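Local coordinates for gdp-l-fucose synthetase (Naegleria fowleri, PDB 6AQZ), which binds NADP and probably makes GDP-L-fucose from a GDP-4-keto-6-deoxymannose intermediate by epimerisation and NADPH-dependent reduction, at residues A[123-128]-A[186-191]; A[80-85]-A[246-251]; A[195-200]-A[329-334]. One frame throughout, in Å; residues are numbered along the deposited sequence.

Contact 1 of 3, residues A[123-128]-A[186-191]; sequences KTISCL and TSVIPT. With NAP (NADP nicotinamide-adenine-dinucleotide phosphate), chain G.
Strands 123-127 and 186-190 run parallel, joined by a ladder in which Thr-186 N donates to Thr-124 O, Ser-126 N to Thr-186 O, Val-188 N to Ser-126 O and Leu-128 N to Val-188 O. Leu-128 N to Val-188 O is the shortest, 2.8 Å, and nearly straight at 172°. The packing is closest toward the cofactor. Cys-127 has its sulfur anti to the backbone N (chi1 -164°), and SG lies 3.5 Å from CG of Pro-190 and 3.4 Å from C1D of the NADP ribose. Leu-128 O sits 3.3 Å from Pro-190 CD. The same Leu-128 O is 3.1 Å from NAP C6N, in the nicotinamide. On the Cys-127 face, Ile-125 CG2 meets Val-188 CG1 at 4.0 Å, and Ile-125 CG1 touches Thr-186 CG2 at a similar distance. Across the sheet, Leu-128 CB and CD1 each lie 4.1 Å from Ile-189 CG1. The Ser-126 side is more polar: a water bridges Ser-126 OG and Thr-186 O, so this carbonyl serves both ladder and water. Thr-186 OG1 turns to Ser-256 O. Parallel strands that bring their C-terminal ends to the nicotinamide ribose are characteristic of the Rossmann fold of the NAD-dependent epimerase/dehydratase family.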
loop_
_atom_site.group_PDB
_atom_site.type_symbol
_atom_site.label_atom_id
_atom_site.label_comp_id
_atom_site.label_asym_id
_atom_site.label_seq_id
_atom_site.Cartn_x
_atom_site.Cartn_y
_atom_site.Cartn_z
ATOM N N LYS A 123 4.374 8.027 -22.122
ATOM C CA LYS A 123 5.237 7.327 -21.178
ATOM C C LYS A 123 5.406 8.177 -19.920
ATOM O O LYS A 123 5.582 9.394 -20.002
ATOM C CB LYS A 123 6.603 7.008 -21.784
ATOM C CG LYS A 123 7.412 6.028 -20.958
ATOM C CD LYS A 123 8.874 5.968 -21.385
ATOM C CE LYS A 123 9.076 5.079 -22.580
ATOM N NZ LYS A 123 10.531 4.801 -22.829
ATOM N N THR A 124 5.299 7.533 -18.761
ATOM C CA THR A 124 5.434 8.177 -17.460
ATOM C C THR A 124 6.513 7.441 -16.683
ATOM O O THR A 124 6.496 6.210 -16.615
ATOM C CB THR A 124 4.089 8.174 -16.706
ATOM O OG1 THR A 124 3.178 9.031 -17.393
ATOM C CG2 THR A 124 4.229 8.631 -15.237
ATOM N N ILE A 125 7.481 8.180 -16.153
ATOM C CA ILE A 125 8.545 7.584 -15.364
ATOM C C ILE A 125 8.459 8.170 -13.975
ATOM O O ILE A 125 8.603 9.385 -13.803
ATOM C CB ILE A 125 9.930 7.832 -15.963
ATOM C CG1 ILE A 125 9.970 7.302 -17.372
ATOM C CG2 ILE A 125 10.972 7.075 -15.165
ATOM C CD1 ILE A 125 11.322 7.397 -17.959
ATOM N N SER A 126 8.230 7.314 -12.993
ATOM C CA SER A 126 8.136 7.720 -11.607
ATOM C C SER A 126 9.404 7.276 -10.900
ATOM O O SER A 126 10.220 6.535 -11.450
ATOM C CB SER A 126 6.890 7.113 -10.963
ATOM O OG SER A 126 5.729 7.625 -11.589
ATOM N N CYS A 127 9.544 7.686 -9.654
ATOM C CA CYS A 127 10.801 7.519 -8.951
ATOM C C CYS A 127 10.570 6.783 -7.636
ATOM O O CYS A 127 9.746 7.211 -6.828
ATOM C CB CYS A 127 11.441 8.897 -8.736
ATOM S SG CYS A 127 13.120 8.812 -8.302
ATOM N N LEU A 128 11.275 5.670 -7.435
ATOM C CA LEU A 128 11.304 4.939 -6.175
ATOM C C LEU A 128 12.608 5.265 -5.444
ATOM O O LEU A 128 13.235 6.295 -5.698
ATOM C CB LEU A 128 11.164 3.426 -6.396
ATOM C CG LEU A 128 10.078 2.945 -7.353
ATOM C CD1 LEU A 128 9.981 1.413 -7.380
ATOM C CD2 LEU A 128 8.755 3.575 -7.077
ATOM N N THR A 186 6.506 3.261 -16.038
ATOM C CA THR A 186 7.624 2.536 -15.453
ATOM C C THR A 186 8.263 3.435 -14.389
ATOM O O THR A 186 7.714 4.477 -14.020
ATOM C CB THR A 186 8.599 2.073 -16.535
ATOM O OG1 THR A 186 9.611 1.266 -15.931
ATOM C CG2 THR A 186 9.235 3.259 -17.249
ATOM N N SER A 187 9.406 3.012 -13.852
ATOM C CA SER A 187 9.989 3.742 -12.745
ATOM C C SER A 187 11.474 3.452 -12.675
ATOM O O SER A 187 11.951 2.454 -13.208
ATOM C CB SER A 187 9.336 3.356 -11.426
ATOM O OG SER A 187 9.691 2.025 -11.158
ATOM N N VAL A 188 12.183 4.322 -11.972
ATOM C CA VAL A 188 13.604 4.167 -11.709
ATOM C C VAL A 188 13.807 4.135 -10.212
ATOM O O VAL A 188 13.007 4.684 -9.446
ATOM C CB VAL A 188 14.463 5.307 -12.318
ATOM C CG1 VAL A 188 14.289 5.373 -13.794
ATOM C CG2 VAL A 188 14.130 6.653 -11.641
ATOM N N ILE A 189 14.893 3.506 -9.792
ATOM C CA ILE A 189 15.203 3.433 -8.368
ATOM C C ILE A 189 16.591 4.026 -8.177
ATOM O O ILE A 189 17.595 3.302 -8.275
ATOM C CB ILE A 189 15.164 1.996 -7.839
ATOM C CG1 ILE A 189 13.949 1.232 -8.368
ATOM C CG2 ILE A 189 15.170 2.009 -6.330
ATOM C CD1 ILE A 189 13.866 -0.118 -7.766
ATOM N N PRO A 190 16.705 5.325 -7.944
ATOM C CA PRO A 190 18.027 5.907 -7.724
ATOM C C PRO A 190 18.513 5.577 -6.323
ATOM O O PRO A 190 17.735 5.337 -5.400
ATOM C CB PRO A 190 17.805 7.410 -7.928
ATOM C CG PRO A 190 16.361 7.622 -7.640
ATOM C CD PRO A 190 15.640 6.343 -7.983
ATOM N N THR A 191 19.820 5.497 -6.206
ATOM C CA THR A 191 20.504 5.332 -4.935
ATOM C C THR A 191 20.696 6.719 -4.302
ATOM O O THR A 191 19.941 7.652 -4.593
ATOM C CB THR A 191 21.835 4.613 -5.171
ATOM O OG1 THR A 191 22.302 4.044 -3.948
ATOM C CG2 THR A 191 22.910 5.586 -5.780
HETATM P PA NAP G . 13.695 17.213 -3.244
HETATM O O1A NAP G . 13.261 17.255 -1.810
HETATM O O2A NAP G . 15.044 17.727 -3.674
HETATM O O5B NAP G . 12.583 17.944 -4.223
HETATM C C5B NAP G . 11.408 17.220 -4.117
HETATM C C4B NAP G . 10.400 17.875 -5.101
HETATM O O4B NAP G . 9.036 17.500 -4.780
HETATM C C3B NAP G . 10.512 19.453 -5.095
HETATM O O3B NAP G . 10.324 19.949 -6.393
HETATM C C2B NAP G . 9.252 19.847 -4.311
HETATM O O2B NAP G . 8.697 20.993 -4.709
HETATM C C1B NAP G . 8.291 18.708 -4.858
HETATM N N9A NAP G . 7.084 18.581 -4.049
HETATM C C8A NAP G . 6.985 18.097 -2.760
HETATM N N7A NAP G . 5.717 18.101 -2.287
HETATM C C5A NAP G . 4.970 18.631 -3.326
HETATM C C6A NAP G . 3.608 18.890 -3.439
HETATM N N6A NAP G . 2.746 18.594 -2.382
HETATM N N1A NAP G . 3.082 19.397 -4.581
HETATM C C2A NAP G . 3.997 19.638 -5.566
HETATM N N3A NAP G . 5.334 19.454 -5.599
HETATM C C4A NAP G . 5.801 18.930 -4.441
HETATM O O3 NAP G . 13.565 15.570 -3.512
HETATM P PN NAP G . 14.630 15.005 -4.551
HETATM O O1N NAP G . 14.622 15.697 -5.861
HETATM O O2N NAP G . 15.899 14.509 -3.894
HETATM O O5D NAP G . 13.950 13.454 -4.992
HETATM C C5D NAP G . 12.905 13.557 -5.875
HETATM C C4D NAP G . 12.548 12.121 -6.182
HETATM O O4D NAP G . 13.762 11.350 -6.140
HETATM C C3D NAP G . 11.627 11.575 -4.990
HETATM O O3D NAP G . 10.609 10.794 -5.515
HETATM C C2D NAP G . 12.615 10.747 -4.139
HETATM O O2D NAP G . 12.062 9.630 -3.559
HETATM C C1D NAP G . 13.600 10.260 -5.241
HETATM N N1N NAP G . 14.892 9.835 -4.627
HETATM C C2N NAP G . 15.818 10.753 -4.124
HETATM C C3N NAP G . 16.984 10.314 -3.533
HETATM C C7N NAP G . 17.959 11.312 -2.987
HETATM O O7N NAP G . 18.982 10.981 -2.363
HETATM N N7N NAP G . 17.714 12.677 -3.174
HETATM C C4N NAP G . 17.313 8.877 -3.394
HETATM C C5N NAP G . 16.260 7.972 -3.944
HETATM C C6N NAP G . 15.151 8.445 -4.516
HETATM P P2B NAP G . 9.279 22.539 -3.864
HETATM O O1X NAP G . 10.682 22.588 -4.385
HETATM O O2X NAP G . 8.286 23.542 -4.455
HETATM O O3X NAP G . 9.088 22.138 -2.431
HETATM O O HOH W 1 5.185 5.567 -13.290
#

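Contact 2 of 3, residues A[80-85]-A[246-251]; sequences YVIHLA and MLLWTM. With NAP (NADP nicotinamide-adenine-dinucleotide phosphate), chain G.
The ring of Tyr-80 is met obliquely by the sulfur of Met-251, a Met-aromatic contact with SD 5.4 Å from the ring centroid and 38° off its normal. On the side of the helix away from the strand, Thr-250 OG1 lies at the edge of the Trp-249 indole, in its plane, and this ring also meets Phe-309 edge-to-face. Between strand 80-83 and helix 246-251 the contact is carried by Ile-82, Leu-84 and Leu-247 together with the thioether of Met-251. Ile-82 splits its task: CG2 touches Leu-247 CD2 at 3.8 Å, and CD1 reaches Met-251 SD at 4.2 Å and, more loosely, Leu-248 CD2. The first two torsions of Met-251 are extended (chi1 176°, chi2 -178°) and carry SD out to Ile-82 CD1; the bend at the third turns only the CE methyl. Leu-247 CD2 also meets Leu-84 CD2 at 4.0 Å, and Phe-36 of helix 35-46 packs on both leucines. Beyond this apolar layer, Leu-84 O accepts a weak hydrogen bond from the ribose hydroxyl O3D of NADP at 3.2 Å. The helix and strand are thus held by dispersion and exclusion of water, while the carbonyl of Leu-84, just past the strand, faces the ribose.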
loop_
_atom_site.group_PDB
_atom_site.type_symbol
_atom_site.label_atom_id
_atom_site.label_comp_id
_atom_site.label_asym_id
_atom_site.label_seq_id
_atom_site.Cartn_x
_atom_site.Cartn_y
_atom_site.Cartn_z
ATOM N N TYR A 80 4.760 13.364 -22.354
ATOM C CA TYR A 80 5.612 12.596 -21.465
ATOM C C TYR A 80 5.548 13.226 -20.089
ATOM O O TYR A 80 5.322 14.429 -19.956
ATOM C CB TYR A 80 7.054 12.529 -21.979
ATOM C CG TYR A 80 7.151 11.718 -23.260
ATOM C CD1 TYR A 80 7.230 10.333 -23.221
ATOM C CD2 TYR A 80 7.096 12.334 -24.517
ATOM C CE1 TYR A 80 7.282 9.578 -24.399
ATOM C CE2 TYR A 80 7.146 11.586 -25.701
ATOM C CZ TYR A 80 7.243 10.218 -25.633
ATOM O OH TYR A 80 7.307 9.471 -26.795
ATOM N N VAL A 81 5.697 12.397 -19.065
ATOM C CA VAL A 81 5.696 12.859 -17.690
ATOM C C VAL A 81 6.867 12.201 -16.970
ATOM O O VAL A 81 7.039 10.977 -17.036
ATOM C CB VAL A 81 4.351 12.558 -16.995
ATOM C CG1 VAL A 81 4.444 12.755 -15.471
ATOM C CG2 VAL A 81 3.288 13.460 -17.554
ATOM N N ILE A 82 7.683 13.016 -16.305
ATOM C CA ILE A 82 8.683 12.524 -15.366
ATOM C C ILE A 82 8.187 12.914 -13.983
ATOM O O ILE A 82 8.116 14.104 -13.658
ATOM C CB ILE A 82 10.078 13.098 -15.632
ATOM C CG1 ILE A 82 10.535 12.777 -17.054
ATOM C CG2 ILE A 82 11.075 12.534 -14.614
ATOM C CD1 ILE A 82 11.921 13.295 -17.345
ATOM N N HIS A 83 7.824 11.918 -13.172
ATOM C CA HIS A 83 7.169 12.135 -11.880
ATOM C C HIS A 83 8.220 12.006 -10.781
ATOM O O HIS A 83 8.549 10.901 -10.352
ATOM C CB HIS A 83 6.028 11.134 -11.705
ATOM C CG HIS A 83 5.427 11.121 -10.336
ATOM N ND1 HIS A 83 5.207 12.274 -9.607
ATOM C CD2 HIS A 83 4.955 10.100 -9.582
ATOM C CE1 HIS A 83 4.656 11.958 -8.450
ATOM N NE2 HIS A 83 4.482 10.646 -8.415
ATOM N N LEU A 84 8.777 13.148 -10.346
ATOM C CA LEU A 84 9.765 13.169 -9.278
ATOM C C LEU A 84 9.215 13.707 -7.962
ATOM O O LEU A 84 9.847 13.516 -6.923
ATOM C CB LEU A 84 10.985 14.015 -9.694
ATOM C CG LEU A 84 11.668 13.667 -11.037
ATOM C CD1 LEU A 84 12.798 14.661 -11.323
ATOM C CD2 LEU A 84 12.200 12.258 -11.136
ATOM N N ALA A 85 8.071 14.371 -7.972
ATOM C CA ALA A 85 7.569 14.962 -6.743
ATOM C C ALA A 85 7.285 13.870 -5.719
ATOM O O ALA A 85 6.795 12.782 -6.055
ATOM C CB ALA A 85 6.289 15.754 -7.021
ATOM N N MET A 246 20.927 9.097 -16.891
ATOM C CA MET A 246 20.365 7.757 -16.816
ATOM C C MET A 246 18.848 7.803 -16.879
ATOM O O MET A 246 18.217 6.962 -17.540
ATOM C CB MET A 246 20.815 7.081 -15.525
ATOM C CG MET A 246 22.306 7.047 -15.393
ATOM S SD MET A 246 22.872 6.612 -13.747
ATOM C CE MET A 246 22.782 4.829 -13.804
ATOM N N LEU A 247 18.245 8.782 -16.206
ATOM C CA LEU A 247 16.794 8.918 -16.278
ATOM C C LEU A 247 16.362 9.268 -17.694
ATOM O O LEU A 247 15.357 8.746 -18.192
ATOM C CB LEU A 247 16.301 9.969 -15.276
ATOM C CG LEU A 247 14.839 10.433 -15.246
ATOM C CD1 LEU A 247 13.854 9.263 -14.949
ATOM C CD2 LEU A 247 14.676 11.484 -14.186
ATOM N N LEU A 248 17.096 10.176 -18.353
ATOM C CA LEU A 248 16.726 10.556 -19.713
ATOM C C LEU A 248 16.906 9.395 -20.692
ATOM O O LEU A 248 16.057 9.181 -21.564
ATOM C CB LEU A 248 17.510 11.788 -20.146
ATOM C CG LEU A 248 16.988 13.015 -19.385
ATOM C CD1 LEU A 248 17.881 14.237 -19.604
ATOM C CD2 LEU A 248 15.527 13.322 -19.705
ATOM N N TRP A 249 17.993 8.635 -20.560
ATOM C CA TRP A 249 18.113 7.409 -21.341
ATOM C C TRP A 249 16.904 6.494 -21.124
ATOM O O TRP A 249 16.362 5.928 -22.079
ATOM C CB TRP A 249 19.416 6.689 -20.980
ATOM C CG TRP A 249 19.548 5.377 -21.636
ATOM C CD1 TRP A 249 20.172 5.104 -22.817
ATOM C CD2 TRP A 249 19.024 4.128 -21.162
ATOM N NE1 TRP A 249 20.071 3.766 -23.113
ATOM C CE2 TRP A 249 19.376 3.139 -22.112
ATOM C CE3 TRP A 249 18.294 3.749 -20.028
ATOM C CZ2 TRP A 249 19.030 1.795 -21.961
ATOM C CZ3 TRP A 249 17.935 2.403 -19.879
ATOM C CH2 TRP A 249 18.302 1.450 -20.845
ATOM N N THR A 250 16.461 6.358 -19.876
ATOM C CA THR A 250 15.308 5.513 -19.564
ATOM C C THR A 250 14.059 5.980 -20.306
ATOM O O THR A 250 13.362 5.180 -20.924
ATOM C CB THR A 250 15.094 5.491 -18.040
ATOM O OG1 THR A 250 16.232 4.896 -17.401
ATOM C CG2 THR A 250 13.840 4.710 -17.638
ATOM N N MET A 251 13.783 7.279 -20.293
ATOM C CA MET A 251 12.642 7.812 -21.035
ATOM C C MET A 251 12.774 7.537 -22.527
ATOM O O MET A 251 11.773 7.380 -23.228
ATOM C CB MET A 251 12.519 9.319 -20.788
ATOM C CG MET A 251 11.439 10.045 -21.570
ATOM S SD MET A 251 11.456 11.853 -21.212
ATOM C CE MET A 251 12.950 12.373 -22.004
HETATM P PA NAP G . 13.695 17.213 -3.244
HETATM O O1A NAP G . 13.261 17.255 -1.810
HETATM O O2A NAP G . 15.044 17.727 -3.674
HETATM O O5B NAP G . 12.583 17.944 -4.223
HETATM C C5B NAP G . 11.408 17.220 -4.117
HETATM C C4B NAP G . 10.400 17.875 -5.101
HETATM O O4B NAP G . 9.036 17.500 -4.780
HETATM C C3B NAP G . 10.512 19.453 -5.095
HETATM O O3B NAP G . 10.324 19.949 -6.393
HETATM C C2B NAP G . 9.252 19.847 -4.311
HETATM O O2B NAP G . 8.697 20.993 -4.709
HETATM C C1B NAP G . 8.291 18.708 -4.858
HETATM N N9A NAP G . 7.084 18.581 -4.049
HETATM C C8A NAP G . 6.985 18.097 -2.760
HETATM N N7A NAP G . 5.717 18.101 -2.287
HETATM C C5A NAP G . 4.970 18.631 -3.326
HETATM C C6A NAP G . 3.608 18.890 -3.439
HETATM N N6A NAP G . 2.746 18.594 -2.382
HETATM N N1A NAP G . 3.082 19.397 -4.581
HETATM C C2A NAP G . 3.997 19.638 -5.566
HETATM N N3A NAP G . 5.334 19.454 -5.599
HETATM C C4A NAP G . 5.801 18.930 -4.441
HETATM O O3 NAP G . 13.565 15.570 -3.512
HETATM P PN NAP G . 14.630 15.005 -4.551
HETATM O O1N NAP G . 14.622 15.697 -5.861
HETATM O O2N NAP G . 15.899 14.509 -3.894
HETATM O O5D NAP G . 13.950 13.454 -4.992
HETATM C C5D NAP G . 12.905 13.557 -5.875
HETATM C C4D NAP G . 12.548 12.121 -6.182
HETATM O O4D NAP G . 13.762 11.350 -6.140
HETATM C C3D NAP G . 11.627 11.575 -4.990
HETATM O O3D NAP G . 10.609 10.794 -5.515
HETATM C C2D NAP G . 12.615 10.747 -4.139
HETATM O O2D NAP G . 12.062 9.630 -3.559
HETATM C C1D NAP G . 13.600 10.260 -5.241
HETATM N N1N NAP G . 14.892 9.835 -4.627
HETATM C C2N NAP G . 15.818 10.753 -4.124
HETATM C C3N NAP G . 16.984 10.314 -3.533
HETATM C C7N NAP G . 17.959 11.312 -2.987
HETATM O O7N NAP G . 18.982 10.981 -2.363
HETATM N N7N NAP G . 17.714 12.677 -3.174
HETATM C C4N NAP G . 17.313 8.877 -3.394
HETATM C C5N NAP G . 16.260 7.972 -3.944
HETATM C C6N NAP G . 15.151 8.445 -4.516
HETATM P P2B NAP G . 9.279 22.539 -3.864
HETATM O O1X NAP G . 10.682 22.588 -4.385
HETATM O O2X NAP G . 8.286 23.542 -4.455
HETATM O O3X NAP G . 9.088 22.138 -2.431
#

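Contact 3 of 3, residues A[195-200]-A[329-334]; sequences GPHDNF and VQWFLE
Four aromatic side chains and a proline carry the meeting of loop 195-200 with helix 329-334. The CH-pi contact comes first: Pro-196 CB stands over the five-membered ring of Trp-331, 3.4 Å from its centroid and only 11° off the normal. The backbone N of His-197 lies over the same indole, 3.4 Å from CH2 of Trp-331. Pro-196 and His-197 are the central residues of a type II beta turn from Gly-195 to Asp-198, and the turn therefore lays backbone as well as side chain on the tryptophan. Arg-340, which also hydrogen-bonds NADP, donates to His-197 O. Of the ring pairs, His-197 and Trp-331 meet edge-to-face, centroids 4.8 Å apart and planes at 53°, with Trp-331 CZ2 over the middle of the imidazole. Phe-200 and Phe-332 instead form an offset face-to-face stack, centroids 4.4 Å apart and planes at 27°. Phe-332 swings its ring away from its own backbone N, which brings CE1 to 3.7 Å from CG of Phe-200. Apolar contact closes the angle between the two pairs, where Phe-200 CE2 reaches Trp-331 CZ3 at 3.7 Å. The loop follows strand 184-194 and leads to helix 207-221, whose Pro-209 touches Phe-200, while helix 272-283 packs against Phe-332 through Phe-283.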
loop_
_atom_site.group_PDB
_atom_site.type_symbol
_atom_site.label_atom_id
_atom_site.label_comp_id
_atom_site.label_asym_id
_atom_site.label_seq_id
_atom_site.Cartn_x
_atom_site.Cartn_y
_atom_site.Cartn_z
ATOM N N GLY A 195 24.293 16.623 -5.190
ATOM C CA GLY A 195 24.571 17.628 -6.178
ATOM C C GLY A 195 23.946 18.968 -5.884
ATOM O O GLY A 195 23.424 19.228 -4.787
ATOM N N PRO A 196 23.993 19.848 -6.876
ATOM C CA PRO A 196 23.468 21.200 -6.679
ATOM C C PRO A 196 21.964 21.183 -6.461
ATOM O O PRO A 196 21.260 20.266 -6.882
ATOM C CB PRO A 196 23.856 21.939 -7.974
ATOM C CG PRO A 196 24.267 20.927 -8.929
ATOM C CD PRO A 196 24.718 19.709 -8.147
ATOM N N HIS A 197 21.486 22.216 -5.764
ATOM C CA HIS A 197 20.080 22.409 -5.417
ATOM C C HIS A 197 19.550 21.352 -4.454
ATOM O O HIS A 197 18.338 21.214 -4.305
ATOM C CB HIS A 197 19.208 22.464 -6.670
ATOM C CG HIS A 197 19.559 23.591 -7.585
ATOM N ND1 HIS A 197 19.134 24.883 -7.368
ATOM C CD2 HIS A 197 20.292 23.619 -8.724
ATOM C CE1 HIS A 197 19.587 25.659 -8.338
ATOM N NE2 HIS A 197 20.289 24.916 -9.175
ATOM N N ASP A 198 20.449 20.659 -3.759
ATOM C CA ASP A 198 20.122 19.708 -2.712
ATOM C C ASP A 198 19.584 20.437 -1.487
ATOM O O ASP A 198 19.459 21.663 -1.463
ATOM C CB ASP A 198 21.361 18.901 -2.348
ATOM C CG ASP A 198 21.032 17.504 -1.855
ATOM O OD1 ASP A 198 19.893 17.285 -1.393
ATOM O OD2 ASP A 198 21.939 16.644 -1.910
ATOM N N ASN A 199 19.211 19.664 -0.471
ATOM C CA ASN A 199 18.820 20.200 0.828
ATOM C C ASN A 199 20.016 20.063 1.763
ATOM O O ASN A 199 20.357 18.954 2.179
ATOM C CB ASN A 199 17.595 19.475 1.384
ATOM C CG ASN A 199 17.152 20.044 2.710
ATOM O OD1 ASN A 199 17.759 20.987 3.236
ATOM N ND2 ASN A 199 16.077 19.508 3.249
ATOM N N PHE A 200 20.648 21.189 2.104
ATOM C CA PHE A 200 21.888 21.159 2.862
ATOM C C PHE A 200 21.702 21.403 4.354
ATOM O O PHE A 200 22.686 21.675 5.047
ATOM C CB PHE A 200 22.862 22.177 2.293
ATOM C CG PHE A 200 23.270 21.886 0.894
ATOM C CD1 PHE A 200 24.361 21.091 0.636
ATOM C CD2 PHE A 200 22.557 22.411 -0.168
ATOM C CE1 PHE A 200 24.742 20.836 -0.668
ATOM C CE2 PHE A 200 22.929 22.161 -1.468
ATOM C CZ PHE A 200 24.029 21.379 -1.720
ATOM N N VAL A 329 30.536 21.371 -4.630
ATOM C CA VAL A 329 31.076 22.344 -3.684
ATOM C C VAL A 329 31.185 23.719 -4.332
ATOM O O VAL A 329 30.796 24.729 -3.735
ATOM C CB VAL A 329 32.433 21.868 -3.129
ATOM C CG1 VAL A 329 33.125 22.998 -2.389
ATOM C CG2 VAL A 329 32.264 20.685 -2.206
ATOM N N GLN A 330 31.687 23.779 -5.571
ATOM C CA GLN A 330 31.786 25.070 -6.256
ATOM C C GLN A 330 30.407 25.689 -6.431
ATOM O O GLN A 330 30.240 26.900 -6.257
ATOM C CB GLN A 330 32.491 24.929 -7.607
ATOM N N TRP A 331 29.404 24.870 -6.770
ATOM C CA TRP A 331 28.036 25.379 -6.836
ATOM C C TRP A 331 27.599 25.912 -5.482
ATOM O O TRP A 331 26.947 26.959 -5.392
ATOM C CB TRP A 331 27.060 24.283 -7.308
ATOM C CG TRP A 331 25.649 24.806 -7.351
ATOM C CD1 TRP A 331 25.015 25.370 -8.414
ATOM C CD2 TRP A 331 24.721 24.857 -6.258
ATOM N NE1 TRP A 331 23.755 25.777 -8.052
ATOM C CE2 TRP A 331 23.551 25.471 -6.733
ATOM C CE3 TRP A 331 24.770 24.445 -4.928
ATOM C CZ2 TRP A 331 22.435 25.673 -5.925
ATOM C CZ3 TRP A 331 23.675 24.672 -4.125
ATOM C CH2 TRP A 331 22.521 25.265 -4.623
ATOM N N PHE A 332 27.935 25.189 -4.420
ATOM C CA PHE A 332 27.501 25.563 -3.085
ATOM C C PHE A 332 28.131 26.879 -2.647
ATOM O O PHE A 332 27.442 27.753 -2.104
ATOM C CB PHE A 332 27.847 24.423 -2.123
ATOM C CG PHE A 332 27.265 24.574 -0.761
ATOM C CD1 PHE A 332 25.910 24.786 -0.591
ATOM C CD2 PHE A 332 28.064 24.456 0.361
ATOM C CE1 PHE A 332 25.362 24.907 0.687
ATOM C CE2 PHE A 332 27.523 24.565 1.635
ATOM C CZ PHE A 332 26.171 24.786 1.796
ATOM N N LEU A 333 29.423 27.061 -2.925
ATOM C CA LEU A 333 30.081 28.306 -2.543
ATOM C C LEU A 333 29.498 29.482 -3.309
ATOM O O LEU A 333 29.221 30.532 -2.725
ATOM C CB LEU A 333 31.589 28.197 -2.774
ATOM C CG LEU A 333 32.272 27.200 -1.838
ATOM C CD1 LEU A 333 33.691 26.890 -2.302
ATOM C CD2 LEU A 333 32.275 27.744 -0.426
ATOM N N GLU A 334 29.268 29.314 -4.614
ATOM C CA GLU A 334 28.763 30.424 -5.411
ATOM C C GLU A 334 27.301 30.744 -5.125
ATOM O O GLU A 334 26.875 31.866 -5.399
ATOM C CB GLU A 334 28.947 30.146 -6.902
#

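Following the chain from the N terminus, the first segment to take part is strand 80-83, tied by contact 2 to helix 240-253, closing a loop of 160 residues. Contact 1 is nested inside it, joining strands 123-127 and 184-194 across 57 residues. Strands 80-83 and 123-127 are neighbours in the sheet, so the two contacts touch: Ile-125 packs on Met-251, and Lys-123 NZ bonds Met-251 O. Both also border NADP. Contact 3 begins just after contact 1 in sequence but about 24 Å away between centres. Its chord crosses that of contact 2, starting within the loop and ending at helix 321-335, which links the exit of the central sheet to the C-terminal part of the chain.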